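Local coordinates for protein HTH-type transcriptional regulator LysG (Mycobacterium tuberculosis, PDB 3ISP) that acts as a homodimeric LysR-type transcriptional regulator that binds DNA, probably activating expression of the lysine exporter LysE and repressing its own expression, at residues A[70-81]-A[271-279]; A[163-173]-A[231-242]. One frame throughout, in Å; residues are numbered along the deposited sequence.

Contact 1: A[70-81]-A[271-279]; sequences RLAAQTALLESE and WKLDSPIIA
Q74 of helix 66-82 lies against W271, and the whole joins the long helix that follows the N-terminal HTH region of this LysR-type regulator to the PBP-like regulatory domain. Q74 runs outward along the indole: its CB rests on L273 CD2 at 3.7 Å. CG then sits over the five-membered ring of W271, a CH-pi contact with 3.9 Å between Q74 CG and the ring centroid, close to the ring normal. CD stays near the same ring, and NE2 ends over that face, with the amide standing almost upright to the indole (88°).

L77 works the edge of the same indole. Its CG is anti to the backbone N (chi1 171°), and its CD2 meets W271 CZ3 near the ring plane at 3.6 Å. The other branch, L77 CD1, reaches I277 CD1 at 4.0 Å. The same helix also meets the second subunit: L78 packs on L78 of that subunit, and R70 forms a salt bridge with E85 there.

Beyond L77, E81 faces the start of helix 276-288. A bond from I277 N to its OE2 is doubtful, because OE2 is crowded in the model. S275 is the N-cap, weakly accepting from I278 N, and its OG donates to E81 OE1 at 2.6 Å, approaching 37° out of the carboxylate plane.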
loop_
_atom_site.group_PDB
_atom_site.type_symbol
_atom_site.label_atom_id
_atom_site.label_comp_id
_atom_site.label_asym_id
_atom_site.label_seq_id
_atom_site.Cartn_x
_atom_site.Cartn_y
_atom_site.Cartn_z
ATOM N N ARG A 70 17.138 6.392 13.708
ATOM C CA ARG A 70 16.949 7.600 14.489
ATOM C C ARG A 70 18.109 7.760 15.462
ATOM O O ARG A 70 18.723 8.822 15.544
ATOM C CB ARG A 70 15.624 7.525 15.248
ATOM C CG ARG A 70 15.326 8.734 16.099
ATOM C CD ARG A 70 13.902 8.710 16.631
ATOM N NE ARG A 70 13.750 7.707 17.677
ATOM C CZ ARG A 70 13.120 6.549 17.516
ATOM N NH1 ARG A 70 12.560 6.244 16.346
ATOM N NH2 ARG A 70 13.044 5.705 18.533
ATOM N N LEU A 71 18.407 6.682 16.181
ATOM C CA LEU A 71 19.495 6.666 17.147
ATOM C C LEU A 71 20.798 7.169 16.541
ATOM O O LEU A 71 21.528 7.942 17.158
ATOM C CB LEU A 71 19.702 5.253 17.686
ATOM C CG LEU A 71 20.808 5.122 18.733
ATOM C CD1 LEU A 71 20.496 5.989 19.943
ATOM C CD2 LEU A 71 20.985 3.679 19.150
ATOM N N ALA A 72 21.088 6.721 15.329
ATOM C CA ALA A 72 22.305 7.129 14.658
ATOM C C ALA A 72 22.332 8.648 14.453
ATOM O O ALA A 72 23.377 9.291 14.609
ATOM C CB ALA A 72 22.452 6.393 13.328
ATOM N N ALA A 73 21.179 9.219 14.114
ATOM C CA ALA A 73 21.125 10.627 13.736
ATOM C C ALA A 73 21.074 11.568 14.936
ATOM O O ALA A 73 21.616 12.673 14.884
ATOM C CB ALA A 73 19.964 10.889 12.801
ATOM N N GLN A 74 20.420 11.144 16.010
ATOM C CA GLN A 74 20.389 11.964 17.206
ATOM C C GLN A 74 21.798 11.965 17.765
ATOM O O GLN A 74 22.300 12.984 18.229
ATOM C CB GLN A 74 19.381 11.418 18.217
ATOM C CG GLN A 74 18.016 11.126 17.602
ATOM C CD GLN A 74 16.966 10.713 18.620
ATOM O OE1 GLN A 74 17.130 9.741 19.356
ATOM N NE2 GLN A 74 15.864 11.445 18.644
ATOM N N THR A 75 22.447 10.813 17.682
ATOM C CA THR A 75 23.814 10.668 18.155
ATOM C C THR A 75 24.774 11.540 17.357
ATOM O O THR A 75 25.681 12.159 17.915
ATOM C CB THR A 75 24.258 9.198 18.078
ATOM O OG1 THR A 75 23.857 8.523 19.277
ATOM C CG2 THR A 75 25.760 9.094 17.918
ATOM N N ALA A 76 24.565 11.584 16.047
ATOM C CA ALA A 76 25.406 12.372 15.156
ATOM C C ALA A 76 25.301 13.869 15.442
ATOM O O ALA A 76 26.270 14.612 15.259
ATOM C CB ALA A 76 25.043 12.085 13.704
ATOM N N LEU A 77 24.121 14.311 15.876
ATOM C CA LEU A 77 23.914 15.717 16.203
ATOM C C LEU A 77 24.455 16.010 17.591
ATOM O O LEU A 77 25.142 17.010 17.804
ATOM C CB LEU A 77 22.437 16.096 16.131
ATOM C CG LEU A 77 22.117 17.492 16.666
ATOM C CD1 LEU A 77 22.635 18.575 15.735
ATOM C CD2 LEU A 77 20.638 17.631 16.853
ATOM N N LEU A 78 24.142 15.124 18.533
ATOM C CA LEU A 78 24.680 15.214 19.884
ATOM C C LEU A 78 26.191 15.285 19.834
ATOM O O LEU A 78 26.815 16.098 20.510
ATOM C CB LEU A 78 24.250 14.008 20.709
ATOM C CG LEU A 78 22.832 14.096 21.266
ATOM C CD1 LEU A 78 22.549 12.934 22.208
ATOM C CD2 LEU A 78 22.646 15.424 21.964
ATOM N N GLU A 79 26.777 14.429 19.011
ATOM C CA GLU A 79 28.223 14.383 18.886
ATOM C C GLU A 79 28.823 15.683 18.337
ATOM O O GLU A 79 29.771 16.210 18.907
ATOM C CB GLU A 79 28.635 13.197 18.026
ATOM C CG GLU A 79 30.092 13.200 17.628
ATOM C CD GLU A 79 30.414 12.052 16.704
ATOM O OE1 GLU A 79 30.306 10.884 17.145
ATOM O OE2 GLU A 79 30.754 12.321 15.531
ATOM N N SER A 80 28.269 16.208 17.248
ATOM C CA SER A 80 28.868 17.384 16.622
ATOM C C SER A 80 28.661 18.656 17.447
ATOM O O SER A 80 29.383 19.637 17.288
ATOM C CB SER A 80 28.443 17.544 15.144
ATOM O OG SER A 80 27.135 18.069 14.989
ATOM N N GLU A 81 27.691 18.629 18.347
ATOM C CA GLU A 81 27.526 19.719 19.299
ATOM C C GLU A 81 28.449 19.600 20.514
ATOM O O GLU A 81 28.965 20.598 21.005
ATOM C CB GLU A 81 26.090 19.771 19.787
ATOM C CG GLU A 81 25.155 20.428 18.830
ATOM C CD GLU A 81 23.845 20.727 19.491
ATOM O OE1 GLU A 81 23.437 19.924 20.363
ATOM O OE2 GLU A 81 23.240 21.764 19.160
ATOM N N TRP A 271 13.048 16.049 18.389
ATOM C CA TRP A 271 13.865 15.096 19.141
ATOM C C TRP A 271 13.920 15.414 20.621
ATOM O O TRP A 271 14.399 16.475 21.015
ATOM C CB TRP A 271 15.298 15.060 18.617
ATOM C CG TRP A 271 15.448 14.361 17.310
ATOM C CD1 TRP A 271 14.559 13.506 16.729
ATOM C CD2 TRP A 271 16.573 14.433 16.431
ATOM N NE1 TRP A 271 15.055 13.060 15.531
ATOM C CE2 TRP A 271 16.291 13.613 15.326
ATOM C CE3 TRP A 271 17.786 15.121 16.468
ATOM C CZ2 TRP A 271 17.182 13.461 14.262
ATOM C CZ3 TRP A 271 18.671 14.972 15.405
ATOM C CH2 TRP A 271 18.361 14.151 14.319
ATOM N N LYS A 272 13.430 14.484 21.435
ATOM C CA LYS A 272 13.586 14.573 22.879
ATOM C C LYS A 272 15.035 14.289 23.271
ATOM O O LYS A 272 15.475 13.141 23.291
ATOM C CB LYS A 272 12.647 13.590 23.576
ATOM C CG LYS A 272 12.694 13.642 25.095
ATOM C CD LYS A 272 11.534 12.852 25.705
ATOM C CE LYS A 272 11.487 11.425 25.170
ATOM N NZ LYS A 272 10.129 10.828 25.295
ATOM N N LEU A 273 15.768 15.354 23.564
ATOM C CA LEU A 273 17.152 15.271 23.972
ATOM C C LEU A 273 17.611 16.678 24.269
ATOM O O LEU A 273 16.856 17.618 24.075
ATOM C CB LEU A 273 18.015 14.641 22.881
ATOM C CG LEU A 273 17.913 15.187 21.456
ATOM C CD1 LEU A 273 18.509 16.580 21.351
ATOM C CD2 LEU A 273 18.604 14.240 20.485
ATOM N N ASP A 274 18.841 16.824 24.749
ATOM C CA ASP A 274 19.418 18.149 24.957
ATOM C C ASP A 274 20.183 18.618 23.724
ATOM O O ASP A 274 20.985 17.882 23.146
ATOM C CB ASP A 274 20.344 18.148 26.166
ATOM C CG ASP A 274 19.588 18.095 27.470
ATOM O OD1 ASP A 274 18.371 18.406 27.455
ATOM O OD2 ASP A 274 20.212 17.743 28.501
ATOM N N SER A 275 19.943 19.851 23.315
ATOM C CA SER A 275 20.647 20.375 22.163
ATOM C C SER A 275 20.430 21.867 22.063
ATOM O O SER A 275 19.310 22.331 21.901
ATOM C CB SER A 275 20.168 19.691 20.888
ATOM O OG SER A 275 20.953 20.084 19.782
ATOM N N PRO A 276 21.506 22.632 22.199
ATOM C CA PRO A 276 21.365 24.067 21.972
ATOM C C PRO A 276 20.750 24.361 20.598
ATOM O O PRO A 276 19.944 25.284 20.491
ATOM C CB PRO A 276 22.804 24.570 22.075
ATOM C CG PRO A 276 23.439 23.612 23.036
ATOM C CD PRO A 276 22.829 22.272 22.734
ATOM N N ILE A 277 21.084 23.586 19.570
ATOM C CA ILE A 277 20.485 23.836 18.257
ATOM C C ILE A 277 18.989 23.533 18.256
ATOM O O ILE A 277 18.200 24.333 17.767
ATOM C CB ILE A 277 21.174 23.078 17.103
ATOM C CG1 ILE A 277 22.670 23.360 17.083
ATOM C CG2 ILE A 277 20.622 23.540 15.777
ATOM C CD1 ILE A 277 23.442 22.450 16.141
ATOM N N ILE A 278 18.592 22.391 18.802
ATOM C CA ILE A 278 17.165 22.071 18.890
ATOM C C ILE A 278 16.352 23.135 19.648
ATOM O O ILE A 278 15.437 23.742 19.093
ATOM C CB ILE A 278 16.915 20.696 19.525
ATOM C CG1 ILE A 278 17.611 19.608 18.707
ATOM C CG2 ILE A 278 15.425 20.423 19.620
ATOM C CD1 ILE A 278 17.448 19.773 17.223
ATOM N N ALA A 279 16.679 23.357 20.913
ATOM C CA ALA A 279 15.997 24.378 21.696
ATOM C C ALA A 279 15.879 25.696 20.926
ATOM O O ALA A 279 14.816 26.321 20.907
ATOM C CB ALA A 279 16.700 24.589 23.032
#

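Contact 2: A[163-173]-A[231-242]; sequences MRYLPVASRPF and ARAGLGWGMFPE
L166 pairs with F240 and V168 with G238 where strand 238-241 runs antiparallel along strand 155-169, in the regulatory domain with its PBP-like fold. Both are hydrogen-bonded pairs, each closed by two backbone bonds: L166 N to F240 O and F240 N to L166 O, both 3.0 Å, then V168 N to G238 O and G238 N to V168 O. One further bond, E242 N to R164 O at 2.9 Å, extends the ladder into the first turn of helix 242-251. Y165 with P241 and P167 with M239 are the non-hydrogen-bonded pairs.

The apolar contacts divide by sheet face. On one, M239 bends at chi2 (-76°), bringing its CE to 3.9 Å from P167 CG and also against Y165 CB; the Y165 ring continues the row, its CE1 3.7 Å from P241 CD. On the other, V168 CG2 lies on the CD2 side of the F240 ring, the two side chains crossing at about a right angle, and L166 CD1 packs 3.6 Å from E242 CG.

Past the strands the contact turns to loops and helix ends. One face of the F173 ring rests on the G236-W237 peptide, with G236 C 3.9 Å above its plane and over its centre. A water accepts from S170 N and donates to A231 O and G236 O, tying the start of helix 171-177 to the Schellman motif that ends helix 224-232 at G234.

Strand 238-241 is outermost in this chain's sheet, and strand 155-169 separates it from strand 255-271. Helix 201-210 packs on the Y165, P167 and M239 face; helix 242-251 touches L166 on the opposite face, where F227 of helix 224-232 meets the F240 ring.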
loop_
_atom_site.group_PDB
_atom_site.type_symbol
_atom_site.label_atom_id
_atom_site.label_comp_id
_atom_site.label_asym_id
_atom_site.label_seq_id
_atom_site.Cartn_x
_atom_site.Cartn_y
_atom_site.Cartn_z
ATOM N N MET A 163 -4.819 26.507 13.940
ATOM C CA MET A 163 -4.983 27.211 12.659
ATOM C C MET A 163 -6.467 27.183 12.309
ATOM O O MET A 163 -7.100 26.137 12.407
ATOM C CB MET A 163 -4.136 26.530 11.562
ATOM C CG MET A 163 -4.371 27.018 10.127
ATOM S SD MET A 163 -3.076 26.522 8.960
ATOM C CE MET A 163 -2.880 24.825 9.443
ATOM N N ARG A 164 -7.040 28.322 11.945
ATOM C CA ARG A 164 -8.450 28.320 11.553
ATOM C C ARG A 164 -8.644 28.166 10.045
ATOM O O ARG A 164 -7.933 28.785 9.250
ATOM C CB ARG A 164 -9.182 29.569 12.035
ATOM C CG ARG A 164 -10.626 29.589 11.582
ATOM C CD ARG A 164 -11.489 30.470 12.457
ATOM N NE ARG A 164 -11.435 30.064 13.851
ATOM C CZ ARG A 164 -11.657 30.882 14.872
ATOM N NH1 ARG A 164 -11.943 32.152 14.651
ATOM N NH2 ARG A 164 -11.574 30.430 16.114
ATOM N N TYR A 165 -9.617 27.344 9.663
ATOM C CA TYR A 165 -9.932 27.107 8.257
ATOM C C TYR A 165 -11.332 27.604 7.887
ATOM O O TYR A 165 -12.324 27.137 8.452
ATOM C CB TYR A 165 -9.828 25.615 7.941
ATOM C CG TYR A 165 -8.415 25.107 7.819
ATOM C CD1 TYR A 165 -7.771 25.096 6.596
ATOM C CD2 TYR A 165 -7.732 24.622 8.927
ATOM C CE1 TYR A 165 -6.488 24.632 6.474
ATOM C CE2 TYR A 165 -6.441 24.159 8.813
ATOM C CZ TYR A 165 -5.822 24.168 7.585
ATOM O OH TYR A 165 -4.529 23.713 7.457
ATOM N N LEU A 166 -11.405 28.536 6.933
ATOM C CA LEU A 166 -12.680 29.089 6.449
ATOM C C LEU A 166 -13.092 28.402 5.166
ATOM O O LEU A 166 -12.277 28.261 4.264
ATOM C CB LEU A 166 -12.535 30.584 6.180
ATOM C CG LEU A 166 -11.933 31.319 7.373
ATOM C CD1 LEU A 166 -11.708 32.798 7.107
ATOM C CD2 LEU A 166 -12.847 31.117 8.563
ATOM N N PRO A 167 -14.360 27.980 5.069
ATOM C CA PRO A 167 -14.874 27.378 3.831
ATOM C C PRO A 167 -15.153 28.477 2.813
ATOM O O PRO A 167 -16.060 29.275 3.045
ATOM C CB PRO A 167 -16.204 26.751 4.259
ATOM C CG PRO A 167 -16.362 27.072 5.734
ATOM C CD PRO A 167 -15.420 28.186 6.058
ATOM N N VAL A 168 -14.398 28.533 1.719
ATOM C CA VAL A 168 -14.520 29.670 0.821
ATOM C C VAL A 168 -14.667 29.316 -0.660
ATOM O O VAL A 168 -14.589 28.146 -1.050
ATOM C CB VAL A 168 -13.363 30.674 1.009
ATOM C CG1 VAL A 168 -13.533 31.435 2.289
ATOM C CG2 VAL A 168 -12.037 29.956 0.983
ATOM N N ALA A 169 -14.904 30.355 -1.462
ATOM C CA ALA A 169 -15.080 30.250 -2.906
ATOM C C ALA A 169 -15.190 31.651 -3.472
ATOM O O ALA A 169 -15.336 32.618 -2.727
ATOM C CB ALA A 169 -16.328 29.453 -3.248
ATOM N N SER A 170 -15.120 31.760 -4.792
ATOM C CA SER A 170 -15.281 33.038 -5.464
ATOM C C SER A 170 -16.763 33.325 -5.628
ATOM O O SER A 170 -17.583 32.406 -5.595
ATOM C CB SER A 170 -14.623 32.989 -6.830
ATOM O OG SER A 170 -15.339 32.102 -7.666
ATOM N N ARG A 171 -17.107 34.597 -5.806
ATOM C CA ARG A 171 -18.510 35.004 -5.894
ATOM C C ARG A 171 -19.244 34.350 -7.068
ATOM O O ARG A 171 -20.388 33.899 -6.914
ATOM C CB ARG A 171 -18.641 36.532 -5.949
ATOM C CG ARG A 171 -17.669 37.260 -5.049
ATOM C CD ARG A 171 -18.205 38.602 -4.597
ATOM N NE ARG A 171 -17.301 39.223 -3.628
ATOM C CZ ARG A 171 -17.699 39.887 -2.544
ATOM N NH1 ARG A 171 -18.995 40.013 -2.277
ATOM N NH2 ARG A 171 -16.801 40.415 -1.719
ATOM N N PRO A 172 -18.594 34.301 -8.246
ATOM C CA PRO A 172 -19.174 33.544 -9.360
ATOM C C PRO A 172 -19.541 32.124 -8.943
ATOM O O PRO A 172 -20.649 31.680 -9.247
ATOM C CB PRO A 172 -18.050 33.535 -10.394
ATOM C CG PRO A 172 -17.333 34.817 -10.150
ATOM C CD PRO A 172 -17.369 35.014 -8.654
ATOM N N PHE A 173 -18.646 31.430 -8.243
ATOM C CA PHE A 173 -18.980 30.089 -7.758
ATOM C C PHE A 173 -20.223 30.060 -6.864
ATOM O O PHE A 173 -21.059 29.163 -6.998
ATOM C CB PHE A 173 -17.822 29.391 -7.029
ATOM C CG PHE A 173 -18.196 28.027 -6.531
ATOM C CD1 PHE A 173 -18.042 26.913 -7.343
ATOM C CD2 PHE A 173 -18.774 27.864 -5.287
ATOM C CE1 PHE A 173 -18.424 25.652 -6.907
ATOM C CE2 PHE A 173 -19.158 26.607 -4.851
ATOM C CZ PHE A 173 -18.979 25.498 -5.667
ATOM N N ALA A 231 -9.688 27.627 -6.539
ATOM C CA ALA A 231 -10.743 28.360 -5.859
ATOM C C ALA A 231 -10.969 29.695 -6.542
ATOM O O ALA A 231 -12.104 30.071 -6.809
ATOM C CB ALA A 231 -10.416 28.562 -4.397
ATOM N N ARG A 232 -9.889 30.413 -6.827
ATOM C CA ARG A 232 -10.010 31.701 -7.490
ATOM C C ARG A 232 -10.708 31.562 -8.851
ATOM O O ARG A 232 -11.440 32.452 -9.270
ATOM C CB ARG A 232 -8.646 32.359 -7.641
ATOM C CG ARG A 232 -8.224 33.178 -6.442
ATOM C CD ARG A 232 -6.873 33.844 -6.694
ATOM N NE ARG A 232 -6.378 34.570 -5.527
ATOM C CZ ARG A 232 -6.792 35.780 -5.153
ATOM N NH1 ARG A 232 -7.725 36.414 -5.851
ATOM N NH2 ARG A 232 -6.276 36.356 -4.072
ATOM N N ALA A 233 -10.489 30.431 -9.515
ATOM C CA ALA A 233 -11.095 30.119 -10.801
ATOM C C ALA A 233 -12.463 29.414 -10.689
ATOM O O ALA A 233 -12.858 28.651 -11.570
ATOM C CB ALA A 233 -10.137 29.278 -11.621
ATOM N N GLY A 234 -13.178 29.662 -9.603
ATOM C CA GLY A 234 -14.507 29.113 -9.415
ATOM C C GLY A 234 -14.741 27.628 -9.624
ATOM O O GLY A 234 -15.881 27.204 -9.790
ATOM N N LEU A 235 -13.687 26.823 -9.600
ATOM C CA LEU A 235 -13.856 25.375 -9.718
ATOM C C LEU A 235 -14.708 24.760 -8.606
ATOM O O LEU A 235 -15.457 23.809 -8.841
ATOM C CB LEU A 235 -12.499 24.679 -9.756
ATOM C CG LEU A 235 -11.972 24.323 -11.141
ATOM C CD1 LEU A 235 -10.699 23.475 -11.034
ATOM C CD2 LEU A 235 -13.056 23.588 -11.915
ATOM N N GLY A 236 -14.582 25.287 -7.392
ATOM C CA GLY A 236 -15.277 24.717 -6.251
ATOM C C GLY A 236 -14.993 25.460 -4.965
ATOM O O GLY A 236 -14.186 26.384 -4.959
ATOM N N TRP A 237 -15.664 25.069 -3.884
ATOM C CA TRP A 237 -15.364 25.621 -2.555
ATOM C C TRP A 237 -14.375 24.697 -1.838
ATOM O O TRP A 237 -14.315 23.495 -2.128
ATOM C CB TRP A 237 -16.638 25.808 -1.703
ATOM C CG TRP A 237 -17.289 24.507 -1.285
ATOM C CD1 TRP A 237 -18.190 23.780 -1.999
ATOM C CD2 TRP A 237 -17.066 23.783 -0.074
ATOM N NE1 TRP A 237 -18.547 22.646 -1.308
ATOM C CE2 TRP A 237 -17.869 22.630 -0.121
ATOM C CE3 TRP A 237 -16.259 23.994 1.046
ATOM C CZ2 TRP A 237 -17.894 21.695 0.914
ATOM C CZ3 TRP A 237 -16.291 23.062 2.067
ATOM C CH2 TRP A 237 -17.098 21.926 1.990
ATOM N N GLY A 238 -13.608 25.266 -0.910
ATOM C CA GLY A 238 -12.613 24.521 -0.159
ATOM C C GLY A 238 -12.179 25.207 1.126
ATOM O O GLY A 238 -12.411 26.399 1.311
ATOM N N MET A 239 -11.544 24.456 2.021
ATOM C CA MET A 239 -11.088 25.020 3.286
ATOM C C MET A 239 -9.703 25.677 3.171
ATOM O O MET A 239 -8.725 25.049 2.746
ATOM C CB MET A 239 -11.088 23.945 4.368
ATOM C CG MET A 239 -12.322 23.067 4.386
ATOM S SD MET A 239 -13.771 23.851 5.091
ATOM C CE MET A 239 -13.077 25.071 6.180
ATOM N N PHE A 240 -9.627 26.936 3.577
ATOM C CA PHE A 240 -8.408 27.725 3.458
ATOM C C PHE A 240 -7.921 28.253 4.796
ATOM O O PHE A 240 -8.697 28.792 5.581
ATOM C CB PHE A 240 -8.660 28.931 2.550
ATOM C CG PHE A 240 -8.515 28.640 1.082
ATOM C CD1 PHE A 240 -7.420 29.103 0.378
ATOM C CD2 PHE A 240 -9.479 27.923 0.404
ATOM C CE1 PHE A 240 -7.284 28.848 -0.982
ATOM C CE2 PHE A 240 -9.350 27.675 -0.955
ATOM C CZ PHE A 240 -8.248 28.138 -1.648
ATOM N N PRO A 241 -6.619 28.127 5.055
ATOM C CA PRO A 241 -6.098 28.787 6.251
ATOM C C PRO A 241 -6.547 30.229 6.202
ATOM O O PRO A 241 -6.367 30.869 5.176
ATOM C CB PRO A 241 -4.584 28.705 6.063
ATOM C CG PRO A 241 -4.386 27.508 5.220
ATOM C CD PRO A 241 -5.563 27.467 4.276
ATOM N N GLU A 242 -7.135 30.730 7.279
ATOM C CA GLU A 242 -7.610 32.101 7.288
ATOM C C GLU A 242 -6.563 33.117 6.869
ATOM O O GLU A 242 -6.889 34.055 6.162
ATOM C CB GLU A 242 -8.202 32.488 8.637
ATOM C CG GLU A 242 -8.696 33.910 8.669
ATOM C CD GLU A 242 -9.049 34.366 10.060
ATOM O OE1 GLU A 242 -9.851 33.671 10.714
ATOM O OE2 GLU A 242 -8.529 35.420 10.491
HETATM O O HOH W 1 -14.242 28.805 -5.955
#

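How the contacts relate
From the N terminus the chain passes through the HTH region and into helix 66-82, whose residues 70-81 meet a partner some 190 residues later. In between it builds most of the regulatory domain. There residues 163-173 run from the end of strand 155-169 into helix 171-177, helices 201-210 and 224-232 follow, and residues 231-242 return to close the shorter loop of contact 2. Strand 255-271 then leads to residues 271-279, which close contact 1, so the shorter loop falls wholly within the longer one. Contact 1 joins the helix after the HTH region to the regulatory domain; contact 2 holds together parts of that domain alone. Their centres stand about 41 Å apart, on opposite sides of the chain's centre.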